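Local coordinates for protein dTDP-4-dehydrorhamnose 3,5-epimerase (PDB 3RYK) that catalyses the epimerisation of dTDP-4-dehydro-6-deoxyglucose at the 3 and 5 positions of the sugar ring, a step in dTDP-L-rhamnose biosynthesis, at residues Ile98-Gly103 / Thr152-Lys157; Gln70-Tyr75 / Tyr156-Tyr161; Ala104-Ile109 / Lys120-Tyr125. One frame throughout, in Å; residues are numbered along the deposited sequence.

Overall arrangement
The three contacts belong to the two facing sheets of a jelly-roll-like fold. Contacts 1 and 2 flank strand 152-158 and share Y156 and K157, with centres about 10 Å apart; a probable hydrogen bond from S74 N to V154 O (2.7 Å) continues the ladder. Contact 3 lies in the other sheet, its centre about 14 Å from that of contact 1, and I105 CD1 meets V100 CG2 at 3.4 Å across the sandwich. Contacts 2 and 3 do not touch, their nearest atoms about 8 Å apart. The Y156 side chain lies about 6 Å from bound pyrophosphate, the D107 side chain of contact 3 about 13 Å. Contacts 1 and 2 both meet the second subunit.

Contact 1 of 3, residues Ile98-Gly103 / Thr152-Lys157; sequences IQVMQG and TIVMYK
Q99 and M155 form the central hydrogen-bonded pair of an antiparallel strand pairing that ends in a classic beta bulge, part of one sheet of the jelly-roll-like fold. Among the polar links, Q99 N reaches M155 O at 2.9 Å and M155 N returns to Q99 O at 2.8 Å, both nearly straight. At the bulge M101 and Q102 together stand opposite the single residue I153: I153 O takes M101 N at 2.9 Å and, more weakly, Q102 N, while I153 N is bound to Q102 O. The extra residue shifts the register by one as segment 98-103 turns a corner at M101.

Apolar packing divides between the two faces. I98, V100, V154 and Y156 share the inner one, where I105 of the opposing sheet covers the two valines. The I98 and Y156 side chains run side by side, and I98 CG1 comes to 3.3 Å from Y156 CB. On the other face, Q99, Q102, I153 and M155 project, and the M101 side chain reaches M155 from the bulge; M101 and M155 also pack against M155 and M101 of the second subunit, placing this face at the dimer interface. M101 CG, anti to the carbonyl carbon (chi1 -53°), comes to 4.0 Å from M155 CB. The extended Q99 chain lies alongside M155, with NE2 beside the sulfur without a hydrogen bond to it. Q102 is extended too, and OE1 comes to 3.5 Å from I153 CD1. The tightest methyl pair is on the inner face: V154 CG1, anti to its own nitrogen (chi1 -179°), meets I98 CG2 at 3.4 Å.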
loop_
_atom_site.group_PDB
_atom_site.type_symbol
_atom_site.label_atom_id
_atom_site.label_comp_id
_atom_site.label_asym_id
_atom_site.label_seq_id
_atom_site.Cartn_x
_atom_site.Cartn_y
_atom_site.Cartn_z
ATOM N N ILE A 98 -1.155 -5.122 -8.592
ATOM C CA ILE A 98 -2.241 -4.230 -8.258
ATOM C C ILE A 98 -3.291 -4.741 -7.292
ATOM O O ILE A 98 -3.657 -5.909 -7.324
ATOM C CB ILE A 98 -3.022 -3.881 -9.554
ATOM C CG1 ILE A 98 -2.129 -3.260 -10.655
ATOM C CG2 ILE A 98 -4.189 -2.934 -9.254
ATOM C CD1 ILE A 98 -1.545 -4.218 -11.661
ATOM N N GLN A 99 -3.770 -3.830 -6.452
ATOM C CA GLN A 99 -4.822 -4.110 -5.485
ATOM C C GLN A 99 -5.681 -2.859 -5.313
ATOM O O GLN A 99 -5.265 -1.728 -5.638
ATOM C CB GLN A 99 -4.299 -4.546 -4.121
ATOM C CG GLN A 99 -3.498 -3.517 -3.375
ATOM C CD GLN A 99 -3.135 -3.958 -1.973
ATOM O OE1 GLN A 99 -3.804 -4.806 -1.383
ATOM N NE2 GLN A 99 -2.104 -3.350 -1.415
ATOM N N VAL A 100 -6.881 -3.082 -4.794
ATOM C CA VAL A 100 -7.851 -2.022 -4.545
ATOM C C VAL A 100 -7.992 -1.846 -3.038
ATOM O O VAL A 100 -8.305 -2.810 -2.302
ATOM C CB VAL A 100 -9.199 -2.345 -5.204
ATOM C CG1 VAL A 100 -10.231 -1.303 -4.830
ATOM C CG2 VAL A 100 -9.029 -2.457 -6.734
ATOM N N MET A 101 -7.794 -0.614 -2.572
ATOM C CA MET A 101 -7.875 -0.300 -1.141
ATOM C C MET A 101 -9.239 0.228 -0.712
ATOM O O MET A 101 -9.650 0.077 0.457
ATOM C CB MET A 101 -6.765 0.693 -0.773
ATOM C CG MET A 101 -5.357 0.215 -1.216
ATOM S SD MET A 101 -4.878 -1.438 -0.636
ATOM C CE MET A 101 -4.926 -1.181 1.143
ATOM N N GLN A 102 -9.921 0.876 -1.650
ATOM C CA GLN A 102 -11.230 1.427 -1.429
ATOM C C GLN A 102 -11.970 1.315 -2.752
ATOM O O GLN A 102 -11.420 1.658 -3.805
ATOM C CB GLN A 102 -11.148 2.874 -0.942
ATOM C CG GLN A 102 -12.503 3.471 -0.646
ATOM C CD GLN A 102 -12.454 4.863 -0.018
ATOM O OE1 GLN A 102 -11.477 5.252 0.624
ATOM N NE2 GLN A 102 -13.546 5.597 -0.162
ATOM N N GLY A 103 -13.204 0.822 -2.689
ATOM C CA GLY A 103 -14.031 0.636 -3.864
ATOM C C GLY A 103 -13.788 -0.676 -4.608
ATOM O O GLY A 103 -13.422 -1.707 -4.027
ATOM N N THR A 152 -12.878 5.353 -5.710
ATOM C CA THR A 152 -12.093 4.133 -5.805
ATOM C C THR A 152 -10.610 4.489 -5.761
ATOM O O THR A 152 -10.129 5.422 -6.463
ATOM C CB THR A 152 -12.468 3.285 -7.039
ATOM O OG1 THR A 152 -13.781 2.737 -6.846
ATOM C CG2 THR A 152 -11.495 2.140 -7.276
ATOM N N ILE A 153 -9.895 3.752 -4.910
ATOM C CA ILE A 153 -8.460 3.913 -4.702
ATOM C C ILE A 153 -7.738 2.606 -5.043
ATOM O O ILE A 153 -7.992 1.552 -4.423
ATOM C CB ILE A 153 -8.144 4.285 -3.238
ATOM C CG1 ILE A 153 -8.902 5.542 -2.809
ATOM C CG2 ILE A 153 -6.638 4.481 -3.042
ATOM C CD1 ILE A 153 -8.704 5.910 -1.336
ATOM N N VAL A 154 -6.840 2.688 -6.017
ATOM C CA VAL A 154 -6.069 1.556 -6.475
ATOM C C VAL A 154 -4.606 1.802 -6.143
ATOM O O VAL A 154 -4.084 2.914 -6.291
ATOM C CB VAL A 154 -6.201 1.376 -7.994
ATOM C CG1 VAL A 154 -5.403 0.173 -8.463
ATOM C CG2 VAL A 154 -7.653 1.241 -8.393
ATOM N N MET A 155 -3.944 0.758 -5.676
ATOM C CA MET A 155 -2.545 0.836 -5.332
ATOM C C MET A 155 -1.828 -0.225 -6.129
ATOM O O MET A 155 -2.343 -1.331 -6.297
ATOM C CB MET A 155 -2.333 0.560 -3.842
ATOM C CG MET A 155 -0.872 0.571 -3.427
ATOM S SD MET A 155 -0.586 0.073 -1.721
ATOM C CE MET A 155 -1.443 1.352 -0.816
ATOM N N TYR A 156 -0.654 0.102 -6.650
ATOM C CA TYR A 156 0.095 -0.895 -7.390
ATOM C C TYR A 156 1.580 -0.635 -7.352
ATOM O O TYR A 156 2.016 0.509 -7.421
ATOM C CB TYR A 156 -0.419 -1.106 -8.806
ATOM C CG TYR A 156 -0.267 0.041 -9.765
ATOM C CD1 TYR A 156 0.782 0.059 -10.682
ATOM C CD2 TYR A 156 -1.187 1.078 -9.781
ATOM C CE1 TYR A 156 0.918 1.107 -11.582
ATOM C CE2 TYR A 156 -1.064 2.112 -10.664
ATOM C CZ TYR A 156 -0.011 2.115 -11.564
ATOM O OH TYR A 156 0.104 3.161 -12.440
ATOM N N LYS A 157 2.329 -1.724 -7.212
ATOM C CA LYS A 157 3.768 -1.683 -7.147
ATOM C C LYS A 157 4.332 -1.932 -8.535
ATOM O O LYS A 157 3.687 -2.561 -9.365
ATOM C CB LYS A 157 4.285 -2.781 -6.229
ATOM C CG LYS A 157 3.781 -2.758 -4.813
ATOM C CD LYS A 157 4.278 -3.998 -4.072
ATOM C CE LYS A 157 3.918 -3.936 -2.602
ATOM N NZ LYS A 157 4.264 -2.655 -1.926
#

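Contact 2 of 3, residues Gln70-Tyr75 / Tyr156-Tyr161; sequences QDNVSY and YKVDEY
K157 NZ is gripped by D71 of its own subunit, at 3.1 Å from OD2 in a salt bridge and at 3.3 Å from OD1 in a weak hydrogen bond, and more strongly by D71 of the second subunit, again in a salt bridge. Within the subunit the two side chains lie alongside each other on the same face of the sheet. Beyond CG the lysine chain is extended until its last bond, where a bend (chi4 -49°) turns the ammonium group toward the two carboxylate oxygens, tilted out of their plane. Y54 adds a cation-pi contact.

The backbones run antiparallel. N72 N binds Y156 O at 2.9 Å, Y156 N reciprocates with N72 O, and V158 N reaches Q70 O; the return bond from Q70 N to V158 O is weak.

On the opposite face, N72 CB sits over one face of the Y156 ring, 4.1 Å from the centroid and 15° off the normal, a CH-pi contact, with the amide standing steeply (74°) to the ring. N72 OD1 is held by Q70 NE2 at 2.7 Å, an almost linear bond onto an in-plane lone pair that fixes how the asparagine amide is turned. Q70 CB packs 3.7 Å from V158 CG2, and Q70 OE1 lies at the edge of the Y161 ring, 3.5 Å from CD1.

Residues 70-75 pair on their other side with a strand of the second subunit. F50 and E52 of the second subunit pack on N72 and Q70; these two positions are in the thymidine diphosphate pocket. The two K157 ammonium groups come close across the interface, and their mutual repulsion is probably offset by the two D71 carboxylates.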
loop_
_atom_site.group_PDB
_atom_site.type_symbol
_atom_site.label_atom_id
_atom_site.label_comp_id
_atom_site.label_asym_id
_atom_site.label_seq_id
_atom_site.Cartn_x
_atom_site.Cartn_y
_atom_site.Cartn_z
ATOM N N GLN A 70 8.764 0.947 -6.430
ATOM C CA GLN A 70 7.851 2.050 -6.297
ATOM C C GLN A 70 6.421 1.570 -6.072
ATOM O O GLN A 70 6.044 0.493 -6.539
ATOM C CB GLN A 70 7.992 2.864 -7.579
ATOM C CG GLN A 70 7.125 4.022 -7.754
ATOM C CD GLN A 70 7.354 4.657 -9.097
ATOM O OE1 GLN A 70 8.482 4.733 -9.593
ATOM N NE2 GLN A 70 6.285 5.125 -9.692
ATOM N N ASP A 71 5.670 2.341 -5.295
ATOM C CA ASP A 71 4.254 2.078 -4.986
ATOM C C ASP A 71 3.518 3.320 -5.451
ATOM O O ASP A 71 3.863 4.439 -5.048
ATOM C CB ASP A 71 3.922 1.900 -3.494
ATOM C CG ASP A 71 4.579 0.682 -2.849
ATOM O OD1 ASP A 71 5.374 -0.015 -3.508
ATOM O OD2 ASP A 71 4.289 0.439 -1.643
ATOM N N ASN A 72 2.505 3.106 -6.276
ATOM C CA ASN A 72 1.678 4.152 -6.838
ATOM C C ASN A 72 0.256 4.033 -6.297
ATOM O O ASN A 72 -0.217 2.921 -6.059
ATOM C CB ASN A 72 1.666 3.977 -8.364
ATOM C CG ASN A 72 3.061 4.055 -8.972
ATOM O OD1 ASN A 72 3.880 4.862 -8.551
ATOM N ND2 ASN A 72 3.319 3.228 -9.990
ATOM N N VAL A 73 -0.411 5.165 -6.091
ATOM C CA VAL A 73 -1.796 5.203 -5.610
ATOM C C VAL A 73 -2.609 6.073 -6.565
ATOM O O VAL A 73 -2.288 7.248 -6.768
ATOM C CB VAL A 73 -1.925 5.730 -4.159
ATOM C CG1 VAL A 73 -3.396 5.856 -3.754
ATOM C CG2 VAL A 73 -1.167 4.799 -3.198
ATOM N N SER A 74 -3.635 5.461 -7.153
ATOM C CA SER A 74 -4.555 6.084 -8.087
ATOM C C SER A 74 -5.918 6.303 -7.435
ATOM O O SER A 74 -6.554 5.344 -7.010
ATOM C CB SER A 74 -4.707 5.184 -9.319
ATOM O OG SER A 74 -5.751 5.610 -10.168
ATOM N N TYR A 75 -6.337 7.562 -7.325
ATOM C CA TYR A 75 -7.638 7.921 -6.764
ATOM C C TYR A 75 -8.500 8.423 -7.916
ATOM O O TYR A 75 -8.033 9.255 -8.733
ATOM C CB TYR A 75 -7.573 8.971 -5.629
ATOM C CG TYR A 75 -8.950 9.554 -5.318
ATOM C CD1 TYR A 75 -9.887 8.879 -4.529
ATOM C CD2 TYR A 75 -9.316 10.783 -5.843
ATOM C CE1 TYR A 75 -11.170 9.438 -4.279
ATOM C CE2 TYR A 75 -10.571 11.346 -5.607
ATOM C CZ TYR A 75 -11.492 10.695 -4.840
ATOM O OH TYR A 75 -12.717 11.316 -4.655
ATOM N N TYR A 156 -0.654 0.102 -6.650
ATOM C CA TYR A 156 0.095 -0.895 -7.390
ATOM C C TYR A 156 1.580 -0.635 -7.352
ATOM O O TYR A 156 2.016 0.509 -7.421
ATOM C CB TYR A 156 -0.419 -1.106 -8.806
ATOM C CG TYR A 156 -0.267 0.041 -9.765
ATOM C CD1 TYR A 156 0.782 0.059 -10.682
ATOM C CD2 TYR A 156 -1.187 1.078 -9.781
ATOM C CE1 TYR A 156 0.918 1.107 -11.582
ATOM C CE2 TYR A 156 -1.064 2.112 -10.664
ATOM C CZ TYR A 156 -0.011 2.115 -11.564
ATOM O OH TYR A 156 0.104 3.161 -12.440
ATOM N N LYS A 157 2.329 -1.724 -7.212
ATOM C CA LYS A 157 3.768 -1.683 -7.147
ATOM C C LYS A 157 4.332 -1.932 -8.535
ATOM O O LYS A 157 3.687 -2.561 -9.365
ATOM C CB LYS A 157 4.285 -2.781 -6.229
ATOM C CG LYS A 157 3.781 -2.758 -4.813
ATOM C CD LYS A 157 4.278 -3.998 -4.072
ATOM C CE LYS A 157 3.918 -3.936 -2.602
ATOM N NZ LYS A 157 4.264 -2.655 -1.926
ATOM N N VAL A 158 5.533 -1.422 -8.783
ATOM C CA VAL A 158 6.210 -1.613 -10.065
ATOM C C VAL A 158 7.674 -1.932 -9.758
ATOM O O VAL A 158 8.239 -1.372 -8.826
ATOM C CB VAL A 158 6.089 -0.380 -11.011
ATOM C CG1 VAL A 158 4.618 -0.044 -11.264
ATOM C CG2 VAL A 158 6.839 0.819 -10.458
ATOM N N ASP A 159 8.292 -2.820 -10.543
ATOM C CA ASP A 159 9.704 -3.206 -10.314
ATOM C C ASP A 159 10.720 -2.404 -11.123
ATOM O O ASP A 159 11.917 -2.734 -11.113
ATOM C CB ASP A 159 9.952 -4.703 -10.538
ATOM C CG ASP A 159 9.765 -5.132 -11.980
ATOM O OD1 ASP A 159 10.296 -6.208 -12.342
ATOM O OD2 ASP A 159 9.115 -4.408 -12.760
ATOM N N GLU A 160 10.237 -1.381 -11.828
ATOM C CA GLU A 160 11.066 -0.484 -12.626
ATOM C C GLU A 160 10.476 0.914 -12.477
ATOM O O GLU A 160 9.260 1.098 -12.547
ATOM C CB GLU A 160 11.130 -0.925 -14.090
ATOM C CG GLU A 160 11.950 -0.031 -15.062
ATOM C CD GLU A 160 13.432 0.140 -14.698
ATOM O OE1 GLU A 160 14.265 -0.043 -15.612
ATOM O OE2 GLU A 160 13.785 0.399 -13.523
ATOM N N TYR A 161 11.328 1.905 -12.240
ATOM C CA TYR A 161 10.848 3.266 -12.078
ATOM C C TYR A 161 10.122 3.812 -13.291
ATOM O O TYR A 161 10.337 3.362 -14.423
ATOM C CB TYR A 161 11.985 4.221 -11.700
ATOM C CG TYR A 161 12.566 3.911 -10.358
ATOM C CD1 TYR A 161 11.886 4.278 -9.204
ATOM C CD2 TYR A 161 13.787 3.276 -10.234
ATOM C CE1 TYR A 161 12.391 3.999 -7.969
ATOM C CE2 TYR A 161 14.316 3.003 -8.994
ATOM C CZ TYR A 161 13.603 3.366 -7.860
ATOM O OH TYR A 161 14.098 3.104 -6.607
#

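Contact 3 of 3, residues Ala104-Ile109 / Lys120-Tyr125; sequences AIYDVI and KQWRGY
Y106 and W122 cross at about a right angle on one face of the beta hairpin formed by strands 104-111 and 122-128. The tyrosine OH comes to 3.6 Å from W122 CZ3, approaching the indole obliquely. With chi1 at 168°, CG opposite the backbone nitrogen, the Y106 ring extends over strand 122-125, and CE1 rests 3.6 Å from G124 CA; having no side chain, the glycine lets the ring lie close to the backbone there. V108 points to the same face, its CG1 4.2 Å from W122 CB.

On the other face the Y125 ring is turned edge-on to I109: I109 CG1 lies in the ring plane, 4.0 Å from CE2, and CD1 follows toward the hydroxyl, 3.7 Å from OH. R123 CG covers one face of this ring, and D107 O approaches its edge at CD2. The I109 chain gets there because CG1 sits between its backbone N and carbonyl carbon (chi1 70°), which tips it across to the second strand.

Between the faces, the ladder is held by two reciprocal pairs. D107 N with Y125 O and Y125 N with D107 O are both 2.7 Å; I109 and R123, nearer the hairpin loop, make longer and more bent bonds.

D107 OD2 is hydrogen-bonded to H143 of the next strand, 141-147, while R123 forms a salt bridge with E29 of strand 26-31. P180 lies against Y106 and W122, and L135 of strand 134-137, in the opposing sheet, packs on D107, I109 and Y125. Strand 122-128 is outermost in its sheet within this chain, with 104-111 between it and 141-147.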
loop_
_atom_site.group_PDB
_atom_site.type_symbol
_atom_site.label_atom_id
_atom_site.label_comp_id
_atom_site.label_asym_id
_atom_site.label_seq_id
_atom_site.Cartn_x
_atom_site.Cartn_y
_atom_site.Cartn_z
ATOM N N ALA A 104 -13.988 -0.635 -5.912
ATOM C CA ALA A 104 -13.817 -1.809 -6.748
ATOM C C ALA A 104 -13.591 -1.383 -8.184
ATOM O O ALA A 104 -14.072 -0.321 -8.585
ATOM C CB ALA A 104 -15.049 -2.684 -6.648
ATOM N N ILE A 105 -12.861 -2.222 -8.925
ATOM C CA ILE A 105 -12.542 -1.993 -10.319
ATOM C C ILE A 105 -12.637 -3.266 -11.148
ATOM O O ILE A 105 -12.601 -4.380 -10.615
ATOM C CB ILE A 105 -11.059 -1.493 -10.466
ATOM C CG1 ILE A 105 -10.042 -2.630 -10.177
ATOM C CG2 ILE A 105 -10.807 -0.286 -9.609
ATOM C CD1 ILE A 105 -8.574 -2.186 -10.124
ATOM N N TYR A 106 -12.813 -3.073 -12.444
ATOM C CA TYR A 106 -12.836 -4.143 -13.442
ATOM C C TYR A 106 -11.506 -3.892 -14.109
ATOM O O TYR A 106 -11.355 -2.893 -14.816
ATOM C CB TYR A 106 -14.016 -4.043 -14.391
ATOM C CG TYR A 106 -13.950 -4.936 -15.628
ATOM C CD1 TYR A 106 -14.161 -6.306 -15.557
ATOM C CD2 TYR A 106 -13.751 -4.378 -16.891
ATOM C CE1 TYR A 106 -14.124 -7.101 -16.707
ATOM C CE2 TYR A 106 -13.725 -5.162 -18.056
ATOM C CZ TYR A 106 -13.908 -6.519 -17.963
ATOM O OH TYR A 106 -13.879 -7.280 -19.131
ATOM N N ASP A 107 -10.543 -4.771 -13.866
ATOM C CA ASP A 107 -9.207 -4.651 -14.392
ATOM C C ASP A 107 -8.946 -5.579 -15.566
ATOM O O ASP A 107 -9.256 -6.775 -15.519
ATOM C CB ASP A 107 -8.262 -4.905 -13.227
ATOM C CG ASP A 107 -6.830 -4.603 -13.552
ATOM O OD1 ASP A 107 -6.244 -5.185 -14.495
ATOM O OD2 ASP A 107 -6.278 -3.777 -12.803
ATOM N N VAL A 108 -8.347 -5.026 -16.617
ATOM C CA VAL A 108 -8.064 -5.789 -17.807
ATOM C C VAL A 108 -6.571 -5.812 -18.101
ATOM O O VAL A 108 -5.869 -4.824 -17.851
ATOM C CB VAL A 108 -8.726 -5.138 -19.049
ATOM C CG1 VAL A 108 -8.236 -5.807 -20.367
ATOM C CG2 VAL A 108 -10.249 -5.159 -18.936
ATOM N N ILE A 109 -6.100 -6.952 -18.594
ATOM C CA ILE A 109 -4.703 -7.101 -18.971
ATOM C C ILE A 109 -4.734 -7.732 -20.348
ATOM O O ILE A 109 -5.604 -8.555 -20.631
ATOM C CB ILE A 109 -3.793 -7.905 -17.968
ATOM C CG1 ILE A 109 -4.117 -9.397 -17.937
ATOM C CG2 ILE A 109 -3.859 -7.287 -16.575
ATOM C CD1 ILE A 109 -3.239 -10.161 -16.972
ATOM N N LYS A 120 -2.289 -11.242 -27.949
ATOM C CA LYS A 120 -3.465 -10.386 -28.147
ATOM C C LYS A 120 -4.635 -10.701 -27.200
ATOM O O LYS A 120 -5.545 -9.874 -27.052
ATOM C CB LYS A 120 -3.956 -10.281 -29.600
ATOM C CG LYS A 120 -2.961 -9.701 -30.604
ATOM C CD LYS A 120 -3.720 -9.371 -31.886
ATOM C CE LYS A 120 -2.889 -8.798 -33.038
ATOM N NZ LYS A 120 -1.961 -9.745 -33.684
ATOM N N GLN A 121 -4.606 -11.862 -26.538
ATOM C CA GLN A 121 -5.671 -12.230 -25.611
ATOM C C GLN A 121 -5.689 -11.346 -24.354
ATOM O O GLN A 121 -4.673 -10.787 -23.942
ATOM C CB GLN A 121 -5.588 -13.704 -25.218
ATOM C CG GLN A 121 -5.669 -14.681 -26.398
ATOM C CD GLN A 121 -5.689 -16.146 -25.968
ATOM O OE1 GLN A 121 -6.062 -16.478 -24.839
ATOM N NE2 GLN A 121 -5.319 -17.033 -26.887
ATOM N N TRP A 122 -6.867 -11.240 -23.748
ATOM C CA TRP A 122 -7.073 -10.430 -22.554
ATOM C C TRP A 122 -7.948 -11.109 -21.518
ATOM O O TRP A 122 -8.567 -12.143 -21.777
ATOM C CB TRP A 122 -7.729 -9.097 -22.929
ATOM C CG TRP A 122 -9.042 -9.252 -23.615
ATOM C CD1 TRP A 122 -9.251 -9.355 -24.958
ATOM C CD2 TRP A 122 -10.337 -9.327 -23.004
ATOM N NE1 TRP A 122 -10.586 -9.498 -25.220
ATOM C CE2 TRP A 122 -11.275 -9.489 -24.038
ATOM C CE3 TRP A 122 -10.795 -9.287 -21.680
ATOM C CZ2 TRP A 122 -12.647 -9.599 -23.793
ATOM C CZ3 TRP A 122 -12.145 -9.402 -21.446
ATOM C CH2 TRP A 122 -13.055 -9.559 -22.493
ATOM N N ARG A 123 -7.987 -10.519 -20.330
ATOM C CA ARG A 123 -8.832 -11.051 -19.266
ATOM C C ARG A 123 -9.240 -9.941 -18.307
ATOM O O ARG A 123 -8.420 -9.099 -17.928
ATOM C CB ARG A 123 -8.192 -12.236 -18.548
ATOM C CG ARG A 123 -9.074 -12.871 -17.448
ATOM C CD ARG A 123 -8.523 -14.238 -17.051
ATOM N NE ARG A 123 -9.339 -14.933 -16.049
ATOM C CZ ARG A 123 -10.438 -15.635 -16.323
ATOM N NH1 ARG A 123 -10.908 -15.695 -17.564
ATOM N NH2 ARG A 123 -11.108 -16.243 -15.339
ATOM N N GLY A 124 -10.522 -9.960 -17.957
ATOM C CA GLY A 124 -11.137 -8.996 -17.048
ATOM C C GLY A 124 -11.335 -9.558 -15.648
ATOM O O GLY A 124 -12.040 -10.557 -15.479
ATOM N N TYR A 125 -10.730 -8.904 -14.653
ATOM C CA TYR A 125 -10.803 -9.325 -13.247
ATOM C C TYR A 125 -11.432 -8.248 -12.364
ATOM O O TYR A 125 -11.230 -7.032 -12.580
ATOM C CB TYR A 125 -9.393 -9.482 -12.689
ATOM C CG TYR A 125 -8.435 -10.323 -13.480
ATOM C CD1 TYR A 125 -8.208 -11.652 -13.159
ATOM C CD2 TYR A 125 -7.721 -9.778 -14.526
ATOM C CE1 TYR A 125 -7.295 -12.417 -13.863
ATOM C CE2 TYR A 125 -6.820 -10.528 -15.245
ATOM C CZ TYR A 125 -6.604 -11.855 -14.907
ATOM O OH TYR A 125 -5.691 -12.598 -15.621
#